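Local coordinates for protein probable mannosyltransferase KTR4 (Saccharomyces cerevisiae, PDB 5A07) that is a probable mannosyltransferase of the GT-A glycosyltransferase clan, whose lumenal part is modelled with guanosine-5'-diphosphate and manganese, at residues Met50-His54 with Met277-Glu281; Leu287-Phe293 with Ala363-Ser369. All blocks are in the same frame, centred on the assembly; numbering follows the deposited sequence.

Contact 1 of 2, residues Met50-His54 with Met277-Glu281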
# COMPACT_ATOMS: atom_id res chain seq x y z
N MET B 50 -7.17 -23.68 2.26
CA MET B 50 -7.16 -23.99 0.82
C MET B 50 -8.53 -24.03 0.17
O MET B 50 -8.67 -23.58 -0.96
CB MET B 50 -6.39 -25.27 0.50
CG MET B 50 -4.94 -25.20 0.94
SD MET B 50 -3.97 -23.86 0.18
CE MET B 50 -3.96 -24.45 -1.48
N ASP B 51 -9.54 -24.49 0.89
CA ASP B 51 -10.88 -24.48 0.34
C ASP B 51 -11.31 -23.03 0.14
O ASP B 51 -11.84 -22.68 -0.90
CB ASP B 51 -11.90 -25.14 1.32
CG ASP B 51 -11.77 -26.68 1.39
OD1 ASP B 51 -11.24 -27.29 0.44
OD2 ASP B 51 -12.21 -27.27 2.39
N ARG B 52 -11.09 -22.19 1.14
CA ARG B 52 -11.51 -20.78 0.99
C ARG B 52 -10.77 -20.11 -0.16
O ARG B 52 -11.36 -19.34 -0.89
CB ARG B 52 -11.24 -20.00 2.27
CG ARG B 52 -12.38 -20.20 3.22
CD ARG B 52 -11.90 -20.54 4.59
NE ARG B 52 -11.39 -19.40 5.32
CZ ARG B 52 -10.57 -19.51 6.37
NH1 ARG B 52 -10.11 -20.69 6.84
NH2 ARG B 52 -10.19 -18.40 6.97
N LEU B 53 -9.51 -20.46 -0.36
CA LEU B 53 -8.71 -19.79 -1.43
C LEU B 53 -9.11 -20.23 -2.83
O LEU B 53 -8.72 -19.59 -3.80
CB LEU B 53 -7.25 -20.04 -1.24
CG LEU B 53 -6.65 -19.29 -0.06
CD1 LEU B 53 -5.19 -19.66 0.05
CD2 LEU B 53 -6.83 -17.81 -0.19
N HIS B 54 -9.95 -21.27 -2.90
CA HIS B 54 -10.39 -21.88 -4.14
C HIS B 54 -11.87 -21.79 -4.45
O HIS B 54 -12.32 -22.37 -5.42
CB HIS B 54 -9.89 -23.34 -4.22
CG HIS B 54 -8.40 -23.42 -4.32
ND1 HIS B 54 -7.73 -23.07 -5.47
CD2 HIS B 54 -7.45 -23.68 -3.41
CE1 HIS B 54 -6.43 -23.18 -5.28
NE2 HIS B 54 -6.23 -23.54 -4.03
N MET B 277 -1.24 -18.72 -6.33
CA MET B 277 -1.80 -19.99 -5.79
C MET B 277 -0.85 -21.19 -6.00
O MET B 277 -0.70 -22.02 -5.08
CB MET B 277 -3.17 -20.27 -6.41
CG MET B 277 -4.23 -19.32 -5.89
SD MET B 277 -4.48 -19.38 -4.13
CE MET B 277 -3.42 -18.05 -3.51
N ASP B 278 -0.17 -21.24 -7.15
CA ASP B 278 0.85 -22.29 -7.38
C ASP B 278 1.92 -22.13 -6.33
O ASP B 278 2.31 -23.10 -5.71
CB ASP B 278 1.50 -22.19 -8.77
CG ASP B 278 0.56 -22.59 -9.90
OD1 ASP B 278 -0.41 -23.31 -9.64
OD2 ASP B 278 0.76 -22.13 -11.04
N PHE B 279 2.38 -20.90 -6.05
CA PHE B 279 3.40 -20.77 -5.02
C PHE B 279 2.93 -21.24 -3.66
O PHE B 279 3.66 -21.90 -2.91
CB PHE B 279 3.86 -19.28 -4.93
CG PHE B 279 4.78 -18.99 -3.81
CD1 PHE B 279 6.15 -19.19 -3.95
CD2 PHE B 279 4.33 -18.43 -2.66
CE1 PHE B 279 7.02 -18.92 -2.88
CE2 PHE B 279 5.17 -18.15 -1.60
CZ PHE B 279 6.53 -18.35 -1.73
N VAL B 280 1.70 -20.88 -3.31
CA VAL B 280 1.14 -21.26 -2.00
C VAL B 280 0.96 -22.79 -1.87
O VAL B 280 1.23 -23.33 -0.82
CB VAL B 280 -0.22 -20.54 -1.76
CG1 VAL B 280 -1.02 -21.20 -0.69
CG2 VAL B 280 0.03 -19.07 -1.41
N GLU B 281 0.50 -23.46 -2.93
CA GLU B 281 0.43 -24.95 -2.93
C GLU B 281 1.81 -25.54 -2.63
O GLU B 281 1.89 -26.44 -1.85
CB GLU B 281 -0.19 -25.50 -4.25
CG GLU B 281 -1.73 -25.45 -4.23
CD GLU B 281 -2.42 -24.96 -5.53
OE1 GLU B 281 -1.85 -25.13 -6.66
OE2 GLU B 281 -3.55 -24.37 -5.42
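Met50 reaches from helix 43-53 to Val280 and Glu281 on helix 272-282. From CB, CG lies anti to the carbonyl carbon (chi1 -59°); a bend at chi2 brings SD to the other helix, and a second of the same sense at chi3 turns CE onward. SD lies 4.1 Å from Val280 CG1, the two side chains running past one another head to tail. The terminal methyl turns toward the next residue, with Met50 CE 3.7 Å from Glu281 CG, against the aliphatic part of the acid. A flexible, unbranched methionine suits this place, since Met50 CA and Glu281 CA are 8.5 Å apart.

Both helices belong to the helical flank of a GT-A glycosyltransferase, at the periphery of the chain. One turn further along, Leu53 lies deeper, its CB 4.1 Å from Met277 SD; Leu53 and Val280 both also touch Leu364 of helix 354-365, which closes the apolar side. Polar groups gather at the exposed margin. Here the His54 ring presents its edge to Glu281 OE2, and ring and carboxylate planes are 28° apart. Met277 SD approaches the same ring obliquely, 4.9 Å from its centroid.

Contact 2 of 2, residues Leu287-Phe293 with Ala363-Ser369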
# COMPACT_ATOMS: atom_id res chain seq x y z
N LEU B 287 1.57 -19.77 4.74
CA LEU B 287 0.24 -19.27 5.07
C LEU B 287 0.06 -18.92 6.55
O LEU B 287 0.47 -19.67 7.40
CB LEU B 287 -0.86 -20.25 4.62
CG LEU B 287 -1.01 -20.43 3.12
CD1 LEU B 287 -1.92 -21.61 2.83
CD2 LEU B 287 -1.62 -19.18 2.50
N ASN B 288 -0.51 -17.74 6.88
CA ASN B 288 -0.93 -17.41 8.24
C ASN B 288 -2.36 -17.77 8.43
O ASN B 288 -3.20 -17.48 7.55
CB ASN B 288 -0.74 -15.91 8.55
CG ASN B 288 -0.95 -15.60 10.00
OD1 ASN B 288 -2.06 -15.49 10.48
ND2 ASN B 288 0.11 -15.48 10.70
N VAL B 289 -2.70 -18.41 9.56
CA VAL B 289 -4.06 -18.94 9.72
C VAL B 289 -5.06 -17.81 9.91
O VAL B 289 -6.24 -18.01 9.71
CB VAL B 289 -4.20 -19.99 10.87
CG1 VAL B 289 -3.27 -21.17 10.59
CG2 VAL B 289 -3.86 -19.39 12.22
N ASN B 290 -4.59 -16.64 10.30
CA ASN B 290 -5.42 -15.46 10.37
C ASN B 290 -5.22 -14.46 9.20
O ASN B 290 -5.41 -13.24 9.39
CB ASN B 290 -5.24 -14.71 11.71
CG ASN B 290 -6.48 -13.85 12.08
OD1 ASN B 290 -6.44 -12.70 12.71
ND2 ASN B 290 -7.61 -14.36 11.67
N GLY B 291 -4.88 -14.97 8.03
CA GLY B 291 -4.73 -14.16 6.83
C GLY B 291 -6.03 -13.54 6.35
O GLY B 291 -7.17 -13.99 6.68
N ALA B 292 -5.89 -12.51 5.53
CA ALA B 292 -7.06 -11.77 5.06
C ALA B 292 -7.71 -12.45 3.89
O ALA B 292 -7.82 -11.90 2.81
CB ALA B 292 -6.66 -10.35 4.73
N PHE B 293 -8.19 -13.69 4.08
CA PHE B 293 -8.62 -14.49 2.95
C PHE B 293 -9.92 -14.06 2.33
O PHE B 293 -10.06 -14.09 1.13
CB PHE B 293 -8.71 -15.98 3.36
CG PHE B 293 -7.44 -16.49 3.95
CD1 PHE B 293 -6.26 -16.47 3.24
CD2 PHE B 293 -7.42 -17.02 5.23
CE1 PHE B 293 -5.07 -16.94 3.79
CE2 PHE B 293 -6.24 -17.50 5.77
CZ PHE B 293 -5.06 -17.43 5.06
N ALA B 363 -1.73 -10.39 2.89
CA ALA B 363 -2.98 -11.06 3.19
C ALA B 363 -2.76 -12.59 3.43
O ALA B 363 -3.47 -13.21 4.23
CB ALA B 363 -3.95 -10.85 2.05
N LEU B 364 -1.81 -13.17 2.71
CA LEU B 364 -1.58 -14.62 2.76
C LEU B 364 -0.62 -15.00 3.87
O LEU B 364 -0.82 -16.06 4.52
CB LEU B 364 -1.04 -15.14 1.43
CG LEU B 364 -2.08 -15.04 0.34
CD1 LEU B 364 -1.43 -15.25 -0.99
CD2 LEU B 364 -3.21 -16.02 0.52
N PHE B 365 0.39 -14.16 4.16
CA PHE B 365 1.52 -14.59 4.98
C PHE B 365 1.59 -13.93 6.30
O PHE B 365 2.56 -14.14 7.00
CB PHE B 365 2.87 -14.43 4.24
CG PHE B 365 2.87 -15.00 2.83
CD1 PHE B 365 2.27 -16.22 2.56
CD2 PHE B 365 3.50 -14.36 1.81
CE1 PHE B 365 2.24 -16.76 1.27
CE2 PHE B 365 3.47 -14.84 0.52
CZ PHE B 365 2.83 -16.06 0.24
N ALA B 366 0.58 -13.13 6.66
CA ALA B 366 0.57 -12.39 7.92
C ALA B 366 -0.83 -12.41 8.49
O ALA B 366 -1.81 -12.57 7.77
CB ALA B 366 1.00 -10.95 7.74
N ASP B 367 -0.88 -12.20 9.79
CA ASP B 367 -2.09 -12.11 10.53
C ASP B 367 -2.76 -10.77 10.22
O ASP B 367 -2.17 -9.72 10.45
CB ASP B 367 -1.77 -12.11 12.04
CG ASP B 367 -3.02 -12.14 12.90
OD1 ASP B 367 -4.08 -11.52 12.60
OD2 ASP B 367 -2.98 -12.80 13.96
N LYS B 368 -3.99 -10.79 9.76
CA LYS B 368 -4.64 -9.58 9.32
C LYS B 368 -4.83 -8.50 10.42
O LYS B 368 -5.01 -7.30 10.08
CB LYS B 368 -5.95 -9.89 8.64
CG LYS B 368 -7.03 -10.38 9.59
CD LYS B 368 -8.07 -11.08 8.75
CE LYS B 368 -9.42 -11.13 9.43
NZ LYS B 368 -9.41 -12.19 10.35
N SER B 369 -4.80 -8.88 11.69
CA SER B 369 -4.94 -7.94 12.81
C SER B 369 -3.63 -7.15 13.06
O SER B 369 -3.64 -6.20 13.83
CB SER B 369 -5.38 -8.66 14.08
OG SER B 369 -4.37 -9.57 14.50
O HOH W 1 -2.44 -15.53 13.47
O HOH W 2 -8.71 -14.80 8.74
O HOH W 3 -3.38 -10.64 6.55
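Asn288 to Gly291 form a type I beta turn that lies against the end of helix 354-365 and the residues following it, within the GT-A fold. Backbone bonds fix the loop at three points. Asn288 N gives a nearly straight bond to Leu364 O (2.9 Å), Ala292 N reaches Ala363 O on a lone pair in the carbonyl plane, though its N-H points off line (133°), and Lys368 N returns a bond to Asn290 O from above that carbonyl's plane. Gly291 fits between the second and third: its CA comes within 3.0 Å of Ala363 O, an approach that the missing side chain permits.

Two Asx turns shape the polar end. With CG anti to the backbone N (chi1 -171°), Asn288 directs OD1 back to Asn290 N, while its amide group lies over the backbone joining Ala366 to Asp367. Asp367 OD1 likewise accepts from Ser369 N and Ser369 OG, both from the same face of the carboxylate, a double grip suited to a short acidic side chain. Lys368 runs its methylenes along the turn, CG 3.3 Å from Asn290 O.

Apolar contacts fill the inner end. The Leu287 and Leu364 side chains run together in one direction, their CD2 atoms 4.1 Å apart, and Leu364 CD2 also meets the edge of the Phe293 ring. The small Ala292 and Ala363 allow close approach, their CB atoms 3.8 Å apart.

Water completes the polar side. One molecule donates to Gly291 O and accepts from Lys368 NZ; another bridges the two Asx residues, donating to Asn288 OD1 at 3.0 Å and to Asp367 OD2 at 2.8 Å.

Contact 1 and contact 2 lie on the same side of the chain's centre, their own centres about 13 Å apart, the first nearer the periphery. Along the sequence they come in series: residues 277-281 complete contact 1 before residues 287-293, in the loop after helix 272-282, open contact 2. The two meet directly. Val280 CG1 lies 3.7 Å from Leu287 CD1, Leu53 CD2 is 3.7 Å from Phe293 CD1, and the Phe279 and Phe365 rings touch at CE2 and CZ. Helices 43-53, 272-282 and 354-365 and the loop 287-293 thus share one apolar cluster, which joins the N-terminal helix of the model to the body of the GT-A domain.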